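Local coordinates for tail fiber protein (Pseudomonas aeruginosa, PDB 6CL6) that forms the trimeric receptor-binding fiber of a contractile R-type pyocin and probably recognises the surface of target Pseudomonas cells, at residues A[179-193]-A[197-211]. Sequence-based numbering, arbitrary orientation.
Sequences NFIYQTYQAYDGESF and CRHSNTWFPWRRMWH. With EDO (1,2-ethanediol), chain T; EDO (1,2-ethanediol), chain K.
I181 and R198 form a hydrogen-bonded antiparallel pair, evidenced by two backbone bonds: R198 N to I181 O at 2.7 Å and I181 N to R198 O at 3.1 Å. Beyond it, S200 N donates a backbone hydrogen bond to N179 O.

Sulfur and aromatic contacts follow on one face of the sheet. C197 SG, anti to its own N (chi1 -178°), sits over the centre of the Y182 ring, 3.7 Å from the centroid and 11° off the normal. Next to it the F180 and H199 rings run side by side, with planes inclined at 44°. On the other face the Q183 amide crosses the six-membered end of W203, Q183 CD being 3.4 Å from W203 CH2; R196 holds the Q183 oxygen.

The segments combine the 180-187/193-199 beta hairpin, whose 188-192 loop begins with a type I turn at A187-G190, with strand 202-208, which follows a type I' turn at H199-T202; the three make an antiparallel run within a mixed sheet. The trimer interface passes here: R207 NE bonds G190 O of the second subunit, and H199 meets Y188 of that subunit edge-to-face.

Polar side chains join the hairpin loop to the end of strand 202-208 and the residues just after it. R208 grips E191 OE2 side-on through NE (3.1 Å) and NH2 (2.9 Å), the oxygen lying in the guanidinium plane, while S192 CB covers one guanidinium face. H211 NE2 donates in a nearly straight line to the backbone oxygen E191 O. S192 OG donates to M209 O at 2.7 Å, and D214 gives R208 a second carboxylate partner.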
ATOM      1  N   ASN A 179     -12.586   0.788  41.929  1.00  9.33           N
ATOM      2  CA  ASN A 179     -12.510   1.787  40.871  1.00 12.19           C
ATOM      3  C   ASN A 179     -11.605   1.400  39.725  1.00  8.73           C
ATOM      4  O   ASN A 179     -11.377   2.231  38.853  1.00  9.54           O
ATOM      5  CB  ASN A 179     -12.057   3.132  41.444  1.00 12.43           C
ATOM      6  CG  ASN A 179     -13.189   3.853  42.157  1.00 17.15           C
ATOM      7  OD1 ASN A 179     -14.366   3.493  41.986  1.00 18.29           O
ATOM      8  ND2 ASN A 179     -12.852   4.844  42.937  1.00 19.39           N
ATOM      9  N   PHE A 180     -11.073   0.179  39.714  1.00 11.82           N
ATOM     10  CA  PHE A 180     -10.224  -0.314  38.620  1.00 12.96           C
ATOM     11  C   PHE A 180     -10.443  -1.831  38.497  1.00  9.89           C
ATOM     12  O   PHE A 180      -9.795  -2.625  39.188  1.00 12.60           O
ATOM     13  CB  PHE A 180      -8.759   0.009  38.856  1.00 15.92           C
ATOM     14  CG  PHE A 180      -8.434   1.467  38.877  1.00 12.80           C
ATOM     15  CD1 PHE A 180      -8.507   2.188  40.077  1.00 15.45           C
ATOM     16  CD2 PHE A 180      -8.019   2.119  37.726  1.00 10.79           C
ATOM     17  CE1 PHE A 180      -8.198   3.539  40.104  1.00 12.71           C
ATOM     18  CE2 PHE A 180      -7.693   3.443  37.744  1.00 13.25           C
ATOM     19  CZ  PHE A 180      -7.792   4.163  38.948  1.00 11.58           C
ATOM     20  N   ILE A 181     -11.397  -2.211  37.649  1.00 10.58           N
ATOM     21  CA  ILE A 181     -11.705  -3.595  37.345  1.00  9.67           C
ATOM     22  C   ILE A 181     -11.210  -3.850  35.932  1.00 13.86           C
ATOM     23  O   ILE A 181     -11.752  -3.285  34.982  1.00 13.00           O
ATOM     24  CB  ILE A 181     -13.196  -3.920  37.426  1.00 17.00           C
ATOM     25  CG1 ILE A 181     -13.825  -3.530  38.760  1.00 17.99           C
ATOM     26  CG2 ILE A 181     -13.419  -5.429  37.121  1.00 12.12           C
ATOM     27  CD1 ILE A 181     -13.329  -4.296  39.936  1.00 25.68           C
ATOM     28  N   TYR A 182     -10.177  -4.665  35.782  1.00 10.60           N
ATOM     29  CA  TYR A 182      -9.606  -4.957  34.455  1.00  8.38           C
ATOM     30  C   TYR A 182     -10.170  -6.285  33.940  1.00  7.93           C
ATOM     31  O   TYR A 182     -10.368  -7.227  34.726  1.00 10.15           O
ATOM     32  CB  TYR A 182      -8.084  -5.027  34.554  1.00  7.73           C
ATOM     33  CG  TYR A 182      -7.430  -3.711  34.890  1.00  6.64           C
ATOM     34  CD1 TYR A 182      -7.292  -3.271  36.202  1.00 10.77           C
ATOM     35  CD2 TYR A 182      -6.933  -2.894  33.880  1.00  7.39           C
ATOM     36  CE1 TYR A 182      -6.709  -2.070  36.499  1.00 11.89           C
ATOM     37  CE2 TYR A 182      -6.318  -1.693  34.176  1.00 12.86           C
ATOM     38  CZ  TYR A 182      -6.227  -1.276  35.466  1.00 10.18           C
ATOM     39  OH  TYR A 182      -5.626  -0.074  35.771  1.00 11.49           O
ATOM     40  N   GLN A 183     -10.410  -6.356  32.638  1.00  5.67           N
ATOM     41  CA  GLN A 183     -10.800  -7.583  31.959  1.00  9.60           C
ATOM     42  C   GLN A 183      -9.964  -7.772  30.691  1.00 13.22           C
ATOM     43  O   GLN A 183      -9.598  -6.809  30.019  1.00 10.02           O
ATOM     44  CB  GLN A 183     -12.300  -7.581  31.575  1.00 12.02           C
ATOM     45  CG  GLN A 183     -13.249  -7.396  32.745  1.00 18.85           C
ATOM     46  CD  GLN A 183     -14.690  -7.433  32.337  1.00 11.85           C
ATOM     47  OE1 GLN A 183     -15.042  -6.975  31.235  1.00 10.46           O
ATOM     48  NE2 GLN A 183     -15.552  -7.990  33.209  1.00 10.20           N
ATOM     49  N   THR A 184      -9.728  -9.028  30.349  1.00 13.59           N
ATOM     50  CA  THR A 184      -9.230  -9.433  29.044  1.00 11.83           C
ATOM     51  C   THR A 184     -10.099 -10.563  28.507  1.00  9.68           C
ATOM     52  O   THR A 184     -10.742 -11.286  29.272  1.00 11.81           O
ATOM     53  CB  THR A 184      -7.779  -9.926  29.066  1.00  7.63           C
ATOM     54  OG1 THR A 184      -7.708 -11.187  29.761  1.00 11.16           O
ATOM     55  CG2 THR A 184      -6.914  -8.915  29.715  1.00  8.80           C
ATOM     56  N   TYR A 185     -10.130 -10.685  27.173  1.00 13.40           N
ATOM     57  CA  TYR A 185     -10.941 -11.693  26.480  1.00  7.24           C
ATOM     58  C   TYR A 185     -10.134 -12.211  25.312  1.00 10.51           C
ATOM     59  O   TYR A 185      -9.702 -11.427  24.452  1.00 11.59           O
ATOM     60  CB  TYR A 185     -12.247 -11.116  25.973  1.00  7.01           C
ATOM     61  CG  TYR A 185     -13.313 -12.155  25.624  1.00  9.50           C
ATOM     62  CD1 TYR A 185     -14.046 -12.781  26.644  1.00 12.57           C
ATOM     63  CD2 TYR A 185     -13.559 -12.535  24.320  1.00 11.91           C
ATOM     64  CE1 TYR A 185     -15.014 -13.732  26.362  1.00 14.76           C
ATOM     65  CE2 TYR A 185     -14.560 -13.500  24.017  1.00 12.67           C
ATOM     66  CZ  TYR A 185     -15.278 -14.086  25.077  1.00  9.43           C
ATOM     67  OH  TYR A 185     -16.235 -15.037  24.863  1.00 16.22           O
ATOM     68  N   GLN A 186      -9.928 -13.509  25.292  1.00 13.73           N
ATOM     69  CA  GLN A 186      -9.198 -14.197  24.227  1.00 12.49           C
ATOM     70  C   GLN A 186     -10.193 -15.063  23.461  1.00 13.64           C
ATOM     71  O   GLN A 186     -10.734 -16.038  23.999  1.00 12.96           O
ATOM     72  CB  GLN A 186      -8.056 -15.013  24.828  1.00  8.11           C
ATOM     73  CG  GLN A 186      -7.270 -15.833  23.804  1.00  7.98           C
ATOM     74  CD  GLN A 186      -6.166 -16.669  24.434  1.00 13.37           C
ATOM     75  OE1 GLN A 186      -5.825 -16.522  25.617  1.00 13.76           O
ATOM     76  NE2 GLN A 186      -5.607 -17.560  23.642  1.00 14.64           N
ATOM     77  N   ALA A 187     -10.423 -14.715  22.207  1.00  9.70           N
ATOM     78  CA  ALA A 187     -11.368 -15.455  21.375  1.00  9.42           C
ATOM     79  C   ALA A 187     -10.836 -16.850  21.072  1.00  8.29           C
ATOM     80  O   ALA A 187      -9.649 -17.034  20.808  1.00 15.45           O
ATOM     81  CB  ALA A 187     -11.627 -14.697  20.086  1.00 14.03           C
ATOM     82  N   TYR A 188     -11.730 -17.841  21.098  1.00 14.27           N
ATOM     83  CA  TYR A 188     -11.296 -19.227  20.928  1.00 10.96           C
ATOM     84  C   TYR A 188     -10.672 -19.460  19.560  1.00 16.25           C
ATOM     85  O   TYR A 188      -9.725 -20.245  19.431  1.00 14.46           O
ATOM     86  CB  TYR A 188     -12.475 -20.187  21.161  1.00  9.55           C
ATOM     87  CG  TYR A 188     -13.330 -20.435  19.966  1.00 25.06           C
ATOM     88  CD1 TYR A 188     -14.231 -19.480  19.510  1.00 16.39           C
ATOM     89  CD2 TYR A 188     -13.236 -21.640  19.265  1.00 16.20           C
ATOM     90  CE1 TYR A 188     -15.028 -19.726  18.400  1.00 17.71           C
ATOM     91  CE2 TYR A 188     -14.000 -21.873  18.145  1.00 12.52           C
ATOM     92  CZ  TYR A 188     -14.895 -20.926  17.724  1.00 27.32           C
ATOM     93  OH  TYR A 188     -15.663 -21.190  16.624  1.00 17.66           O
ATOM     94  N   ASP A 189     -11.195 -18.804  18.520  1.00 18.37           N
ATOM     95  CA  ASP A 189     -10.662 -18.951  17.169  1.00 11.19           C
ATOM     96  C   ASP A 189      -9.580 -17.925  16.830  1.00 15.89           C
ATOM     97  O   ASP A 189      -9.276 -17.713  15.646  1.00 15.35           O
ATOM     98  CB  ASP A 189     -11.791 -18.831  16.139  1.00 15.27           C
ATOM     99  CG  ASP A 189     -12.474 -17.480  16.175  1.00 16.81           C
ATOM    100  OD1 ASP A 189     -12.156 -16.681  17.080  1.00 18.40           O
ATOM    101  OD2 ASP A 189     -13.297 -17.198  15.274  1.00 18.93           O
ATOM    102  N   GLY A 190      -9.046 -17.227  17.825  1.00 14.66           N
ATOM    103  CA  GLY A 190      -8.018 -16.237  17.580  1.00 15.52           C
ATOM    104  C   GLY A 190      -8.488 -15.015  16.834  1.00 14.37           C
ATOM    105  O   GLY A 190      -7.672 -14.294  16.257  1.00 12.94           O
ATOM    106  N   GLU A 191      -9.800 -14.774  16.797  1.00 15.88           N
ATOM    107  CA  GLU A 191     -10.321 -13.594  16.119  1.00 18.15           C
ATOM    108  C   GLU A 191      -9.540 -12.378  16.563  1.00 10.57           C
ATOM    109  O   GLU A 191      -9.091 -11.595  15.744  1.00 12.06           O
ATOM    110  CB  GLU A 191     -11.821 -13.413  16.397  1.00 19.10           C
ATOM    111  CG  GLU A 191     -12.453 -12.289  15.568  1.00 14.26           C
ATOM    112  CD  GLU A 191     -12.250 -10.903  16.180  1.00 13.00           C
ATOM    113  OE1 GLU A 191     -12.237 -10.789  17.428  1.00 13.55           O
ATOM    114  OE2 GLU A 191     -12.136  -9.921  15.423  1.00 14.77           O
ATOM    115  N   SER A 192      -9.365 -12.224  17.864  1.00 10.33           N
ATOM    116  CA  SER A 192      -8.342 -11.359  18.445  1.00 15.51           C
ATOM    117  C   SER A 192      -8.332 -11.547  19.961  1.00  9.57           C
ATOM    118  O   SER A 192      -8.909 -12.503  20.482  1.00 14.72           O
ATOM    119  CB  SER A 192      -8.550  -9.890  18.090  1.00 24.31           C
ATOM    120  OG  SER A 192      -7.340  -9.199  18.368  1.00 16.30           O
ATOM    121  N   PHE A 193      -7.619 -10.653  20.632  1.00  8.31           N
ATOM    122  CA  PHE A 193      -7.397 -10.587  22.079  1.00 15.52           C
ATOM    123  C   PHE A 193      -7.772  -9.169  22.458  1.00  8.46           C
ATOM    124  O   PHE A 193      -7.365  -8.222  21.767  1.00 12.41           O
ATOM    125  CB  PHE A 193      -5.934 -10.914  22.407  1.00 15.39           C
ATOM    126  CG  PHE A 193      -5.644 -11.133  23.875  1.00 16.04           C
ATOM    127  CD1 PHE A 193      -5.574 -10.088  24.763  1.00 17.00           C
ATOM    128  CD2 PHE A 193      -5.396 -12.426  24.340  1.00 18.88           C
ATOM    129  CE1 PHE A 193      -5.304 -10.332  26.123  1.00 11.89           C
ATOM    130  CE2 PHE A 193      -5.108 -12.651  25.668  1.00 33.77           C
ATOM    131  CZ  PHE A 193      -5.057 -11.595  26.547  1.00 19.47           C
ATOM    132  N   CYS A 197     -11.161  -1.824  30.981  1.00 12.12           N
ATOM    133  CA  CYS A 197     -11.163  -1.535  32.410  1.00 15.03           C
ATOM    134  C   CYS A 197     -12.401  -0.746  32.806  1.00 13.31           C
ATOM    135  O   CYS A 197     -12.755   0.244  32.135  1.00 15.44           O
ATOM    136  CB  CYS A 197      -9.925  -0.705  32.797  1.00  8.43           C
ATOM    137  SG  CYS A 197      -9.753  -0.294  34.557  1.00 12.90           S
ATOM    138  N   ARG A 198     -13.013  -1.143  33.932  1.00 13.14           N
ATOM    139  CA  ARG A 198     -14.048  -0.325  34.570  1.00  7.01           C
ATOM    140  C   ARG A 198     -13.374   0.663  35.495  1.00 11.46           C
ATOM    141  O   ARG A 198     -12.800   0.275  36.531  1.00 12.99           O
ATOM    142  CB  ARG A 198     -15.062  -1.163  35.319  1.00 11.61           C
ATOM    143  CG  ARG A 198     -16.299  -0.320  35.700  1.00 11.66           C
ATOM    144  CD  ARG A 198     -17.222  -1.081  36.602  1.00 12.67           C
ATOM    145  NE  ARG A 198     -16.712  -1.093  37.965  1.00 15.62           N
ATOM    146  CZ  ARG A 198     -17.305  -1.731  38.970  1.00 15.27           C
ATOM    147  NH1 ARG A 198     -18.410  -2.411  38.763  1.00 16.74           N
ATOM    148  NH2 ARG A 198     -16.758  -1.701  40.169  1.00 16.49           N
ATOM    149  N   HIS A 199     -13.453   1.941  35.149  1.00 12.01           N
ATOM    150  CA  HIS A 199     -12.773   2.989  35.915  1.00  8.18           C
ATOM    151  C   HIS A 199     -13.842   3.831  36.603  1.00 12.29           C
ATOM    152  O   HIS A 199     -14.700   4.408  35.932  1.00 12.23           O
ATOM    153  CB  HIS A 199     -11.903   3.865  35.026  1.00 15.60           C
ATOM    154  CG  HIS A 199     -11.307   5.022  35.759  1.00 14.50           C
ATOM    155  ND1 HIS A 199     -11.449   6.325  35.345  1.00 18.40           N
ATOM    156  CD2 HIS A 199     -10.616   5.070  36.919  1.00 17.16           C
ATOM    157  CE1 HIS A 199     -10.839   7.122  36.200  1.00 21.70           C
ATOM    158  NE2 HIS A 199     -10.321   6.385  37.162  1.00 23.89           N
ATOM    159  N   SER A 200     -13.799   3.879  37.931  1.00 10.71           N
ATOM    160  CA  SER A 200     -14.809   4.580  38.742  1.00 16.25           C
ATOM    161  C   SER A 200     -16.205   4.291  38.229  1.00 22.54           C
ATOM    162  O   SER A 200     -17.020   5.191  37.988  1.00 17.46           O
ATOM    163  CB  SER A 200     -14.523   6.075  38.789  1.00 20.23           C
ATOM    164  OG  SER A 200     -13.403   6.324  39.622  1.00 31.34           O
ATOM    165  N   ASN A 201     -16.460   3.007  38.027  1.00 15.32           N
ATOM    166  CA  ASN A 201     -17.762   2.436  37.706  1.00 15.91           C
ATOM    167  C   ASN A 201     -18.227   2.698  36.280  1.00 14.16           C
ATOM    168  O   ASN A 201     -19.363   2.365  35.953  1.00 17.11           O
ATOM    169  CB  ASN A 201     -18.830   2.926  38.704  1.00 18.85           C
ATOM    170  CG  ASN A 201     -18.503   2.522  40.160  1.00 16.17           C
ATOM    171  OD1 ASN A 201     -18.516   1.348  40.497  1.00 35.05           O
ATOM    172  ND2 ASN A 201     -18.209   3.517  41.009  1.00 33.74           N
ATOM    173  N   THR A 202     -17.369   3.224  35.409  1.00 11.59           N
ATOM    174  CA  THR A 202     -17.696   3.377  33.987  1.00 12.28           C
ATOM    175  C   THR A 202     -16.705   2.579  33.147  1.00  8.24           C
ATOM    176  O   THR A 202     -15.510   2.757  33.281  1.00 13.00           O
ATOM    177  CB  THR A 202     -17.658   4.851  33.571  1.00 19.48           C
ATOM    178  OG1 THR A 202     -18.627   5.587  34.337  1.00 22.85           O
ATOM    179  CG2 THR A 202     -17.967   5.008  32.090  1.00 36.23           C
ATOM    180  N   TRP A 203     -17.222   1.722  32.269  1.00 13.61           N
ATOM    181  CA  TRP A 203     -16.349   0.891  31.443  1.00 13.44           C
ATOM    182  C   TRP A 203     -15.796   1.675  30.263  1.00 16.50           C
ATOM    183  O   TRP A 203     -16.538   2.312  29.517  1.00 13.41           O
ATOM    184  CB  TRP A 203     -17.090  -0.332  30.940  1.00 12.40           C
ATOM    185  CG  TRP A 203     -17.477  -1.288  32.006  1.00 12.97           C
ATOM    186  CD1 TRP A 203     -18.657  -1.305  32.691  1.00 17.37           C
ATOM    187  CD2 TRP A 203     -16.698  -2.388  32.508  1.00  8.46           C
ATOM    188  NE1 TRP A 203     -18.661  -2.330  33.612  1.00 20.99           N
ATOM    189  CE2 TRP A 203     -17.479  -3.021  33.511  1.00 14.38           C
ATOM    190  CE3 TRP A 203     -15.429  -2.910  32.201  1.00  7.29           C
ATOM    191  CZ2 TRP A 203     -17.028  -4.135  34.217  1.00 10.68           C
ATOM    192  CZ3 TRP A 203     -14.971  -4.033  32.937  1.00  8.58           C
ATOM    193  CH2 TRP A 203     -15.769  -4.616  33.912  1.00  9.24           C
ATOM    194  N   PHE A 204     -14.483   1.643  30.116  1.00  9.35           N
ATOM    195  CA  PHE A 204     -13.831   2.048  28.878  1.00 12.10           C
ATOM    196  C   PHE A 204     -14.170   1.075  27.768  1.00 14.06           C
ATOM    197  O   PHE A 204     -14.497  -0.080  28.032  1.00 14.14           O
ATOM    198  CB  PHE A 204     -12.318   2.106  29.069  1.00 12.05           C
ATOM    199  CG  PHE A 204     -11.829   3.380  29.678  1.00 14.21           C
ATOM    200  CD1 PHE A 204     -11.685   4.520  28.894  1.00 19.02           C
ATOM    201  CD2 PHE A 204     -11.484   3.447  31.015  1.00 12.34           C
ATOM    202  CE1 PHE A 204     -11.222   5.706  29.439  1.00 21.32           C
ATOM    203  CE2 PHE A 204     -11.022   4.630  31.556  1.00 14.68           C
ATOM    204  CZ  PHE A 204     -10.898   5.763  30.769  1.00 19.34           C
ATOM    205  N   PRO A 205     -14.072   1.525  26.505  1.00 16.01           N
ATOM    206  CA  PRO A 205     -14.302   0.622  25.368  1.00 10.64           C
ATOM    207  C   PRO A 205     -13.284  -0.483  25.321  1.00 14.51           C
ATOM    208  O   PRO A 205     -12.135  -0.312  25.732  1.00 10.06           O
ATOM    209  CB  PRO A 205     -14.157   1.533  24.133  1.00 16.47           C
ATOM    210  CG  PRO A 205     -14.275   2.930  24.653  1.00 38.86           C
ATOM    211  CD  PRO A 205     -13.724   2.889  26.060  1.00 26.17           C
ATOM    212  N   TRP A 206     -13.708  -1.636  24.772  1.00  7.57           N
ATOM    213  CA  TRP A 206     -12.743  -2.706  24.522  1.00  7.49           C
ATOM    214  C   TRP A 206     -11.691  -2.211  23.528  1.00  9.16           C
ATOM    215  O   TRP A 206     -12.009  -1.478  22.585  1.00 12.04           O
ATOM    216  CB  TRP A 206     -13.445  -3.939  23.975  1.00 10.58           C
ATOM    217  CG  TRP A 206     -14.271  -4.721  24.949  1.00  9.13           C
ATOM    218  CD1 TRP A 206     -15.638  -4.708  25.075  1.00 12.26           C
ATOM    219  CD2 TRP A 206     -13.787  -5.700  25.882  1.00  8.99           C
ATOM    220  NE1 TRP A 206     -16.024  -5.599  26.065  1.00 13.64           N
ATOM    221  CE2 TRP A 206     -14.903  -6.221  26.561  1.00  8.59           C
ATOM    222  CE3 TRP A 206     -12.510  -6.149  26.237  1.00 10.91           C
ATOM    223  CZ2 TRP A 206     -14.781  -7.179  27.577  1.00  8.81           C
ATOM    224  CZ3 TRP A 206     -12.379  -7.102  27.217  1.00 16.88           C
ATOM    225  CH2 TRP A 206     -13.505  -7.614  27.885  1.00  6.58           C
ATOM    226  N   ARG A 207     -10.435  -2.580  23.781  1.00 10.29           N
ATOM    227  CA  ARG A 207      -9.350  -2.418  22.832  1.00 15.78           C
ATOM    228  C   ARG A 207      -9.110  -3.761  22.148  1.00 17.54           C
ATOM    229  O   ARG A 207      -9.076  -4.814  22.804  1.00 16.10           O
ATOM    230  CB  ARG A 207      -8.080  -1.941  23.518  1.00 17.93           C
ATOM    231  CG  ARG A 207      -8.219  -0.607  24.202  1.00 23.95           C
ATOM    232  CD  ARG A 207      -8.696   0.468  23.239  1.00 32.45           C
ATOM    233  NE  ARG A 207      -7.998   1.729  23.472  1.00 31.32           N
ATOM    234  CZ  ARG A 207      -8.343   2.883  22.928  1.00 33.86           C
ATOM    235  NH1 ARG A 207      -9.391   2.942  22.123  1.00 17.98           N
ATOM    236  NH2 ARG A 207      -7.640   3.979  23.203  1.00 25.78           N
ATOM    237  N   ARG A 208      -8.983  -3.728  20.840  1.00 11.43           N
ATOM    238  CA  ARG A 208      -8.778  -4.924  20.034  1.00 11.88           C
ATOM    239  C   ARG A 208      -7.345  -4.958  19.517  1.00 10.79           C
ATOM    240  O   ARG A 208      -6.915  -4.056  18.782  1.00 11.31           O
ATOM    241  CB  ARG A 208      -9.765  -4.947  18.858  1.00 13.36           C
ATOM    242  CG  ARG A 208      -9.654  -6.213  18.035  1.00  8.20           C
ATOM    243  CD  ARG A 208     -10.562  -6.137  16.831  1.00 13.27           C
ATOM    244  NE  ARG A 208     -10.508  -7.376  16.077  1.00 11.45           N
ATOM    245  CZ  ARG A 208      -9.486  -7.726  15.295  1.00 17.25           C
ATOM    246  NH1 ARG A 208      -8.441  -6.941  15.190  1.00 13.28           N
ATOM    247  NH2 ARG A 208      -9.506  -8.875  14.631  1.00 11.72           N
ATOM    248  N   MET A 209      -6.620  -5.999  19.885  1.00 12.85           N
ATOM    249  CA  MET A 209      -5.260  -6.185  19.371  1.00 18.33           C
ATOM    250  C   MET A 209      -5.256  -6.352  17.851  1.00 12.06           C
ATOM    251  O   MET A 209      -6.102  -7.039  17.297  1.00 14.40           O
ATOM    252  CB  MET A 209      -4.625  -7.410  20.031  1.00  9.95           C
ATOM    253  CG  MET A 209      -3.205  -7.702  19.607  1.00 10.93           C
ATOM    254  SD  MET A 209      -2.639  -9.359  20.103  1.00 16.37           S
ATOM    255  CE  MET A 209      -2.703  -9.330  21.858  1.00 25.19           C
ATOM    256  N   TRP A 210      -4.303  -5.700  17.185  1.00 12.32           N
ATOM    257  CA  TRP A 210      -3.986  -5.981  15.789  1.00 20.11           C
ATOM    258  C   TRP A 210      -2.994  -7.148  15.762  1.00 12.11           C
ATOM    259  O   TRP A 210      -1.981  -7.112  16.467  1.00 15.14           O
ATOM    260  CB  TRP A 210      -3.346  -4.783  15.087  1.00 16.17           C
ATOM    261  CG  TRP A 210      -4.254  -3.650  14.772  1.00  6.36           C
ATOM    262  CD1 TRP A 210      -4.090  -2.345  15.154  1.00 15.50           C
ATOM    263  CD2 TRP A 210      -5.438  -3.700  14.007  1.00  6.60           C
ATOM    264  NE1 TRP A 210      -5.127  -1.582  14.669  1.00 15.70           N
ATOM    265  CE2 TRP A 210      -5.968  -2.394  13.955  1.00  7.61           C
ATOM    266  CE3 TRP A 210      -6.123  -4.732  13.331  1.00 11.06           C
ATOM    267  CZ2 TRP A 210      -7.170  -2.099  13.301  1.00 11.44           C
ATOM    268  CZ3 TRP A 210      -7.295  -4.425  12.663  1.00 15.47           C
ATOM    269  CH2 TRP A 210      -7.801  -3.124  12.649  1.00 15.85           C
ATOM    270  N   HIS A 211      -3.266  -8.157  14.940  1.00 21.40           N
ATOM    271  CA  HIS A 211      -2.364  -9.285  14.836  1.00 14.47           C
ATOM    272  C   HIS A 211      -2.183  -9.701  13.386  1.00 15.10           C
ATOM    273  O   HIS A 211      -2.791  -9.150  12.455  1.00 10.72           O
ATOM    274  CB  HIS A 211      -2.850 -10.454  15.732  1.00 13.57           C
ATOM    275  CG  HIS A 211      -4.199 -10.968  15.371  1.00 11.76           C
ATOM    276  ND1 HIS A 211      -4.414 -11.787  14.290  1.00 12.04           N
ATOM    277  CD2 HIS A 211      -5.404 -10.783  15.949  1.00 16.59           C
ATOM    278  CE1 HIS A 211      -5.697 -12.070  14.202  1.00 19.40           C
ATOM    279  NE2 HIS A 211      -6.319 -11.477  15.204  1.00 18.71           N
TER
HETATM  280  C1  EDO T 702      -6.883   7.203  37.296  1.00 35.67           C
HETATM  281  O1  EDO T 702      -8.023   7.978  37.665  1.00 40.71           O
HETATM  282  C2  EDO T 702      -5.873   8.122  36.610  1.00 23.48           C
HETATM  283  O2  EDO T 702      -5.119   8.801  37.619  1.00 19.17           O
HETATM  284  C1  EDO K 705     -17.930 -22.353  19.928  1.00 35.31           C
HETATM  285  O1  EDO K 705     -19.277 -21.902  19.691  1.00 24.12           O
HETATM  286  C2  EDO K 705     -17.696 -23.612  19.116  1.00 33.71           C
HETATM  287  O2  EDO K 705     -17.792 -23.268  17.717  1.00 31.82           O
HETATM  288  O   HOH W   1     -16.338   3.092  43.582  1.00 21.56           O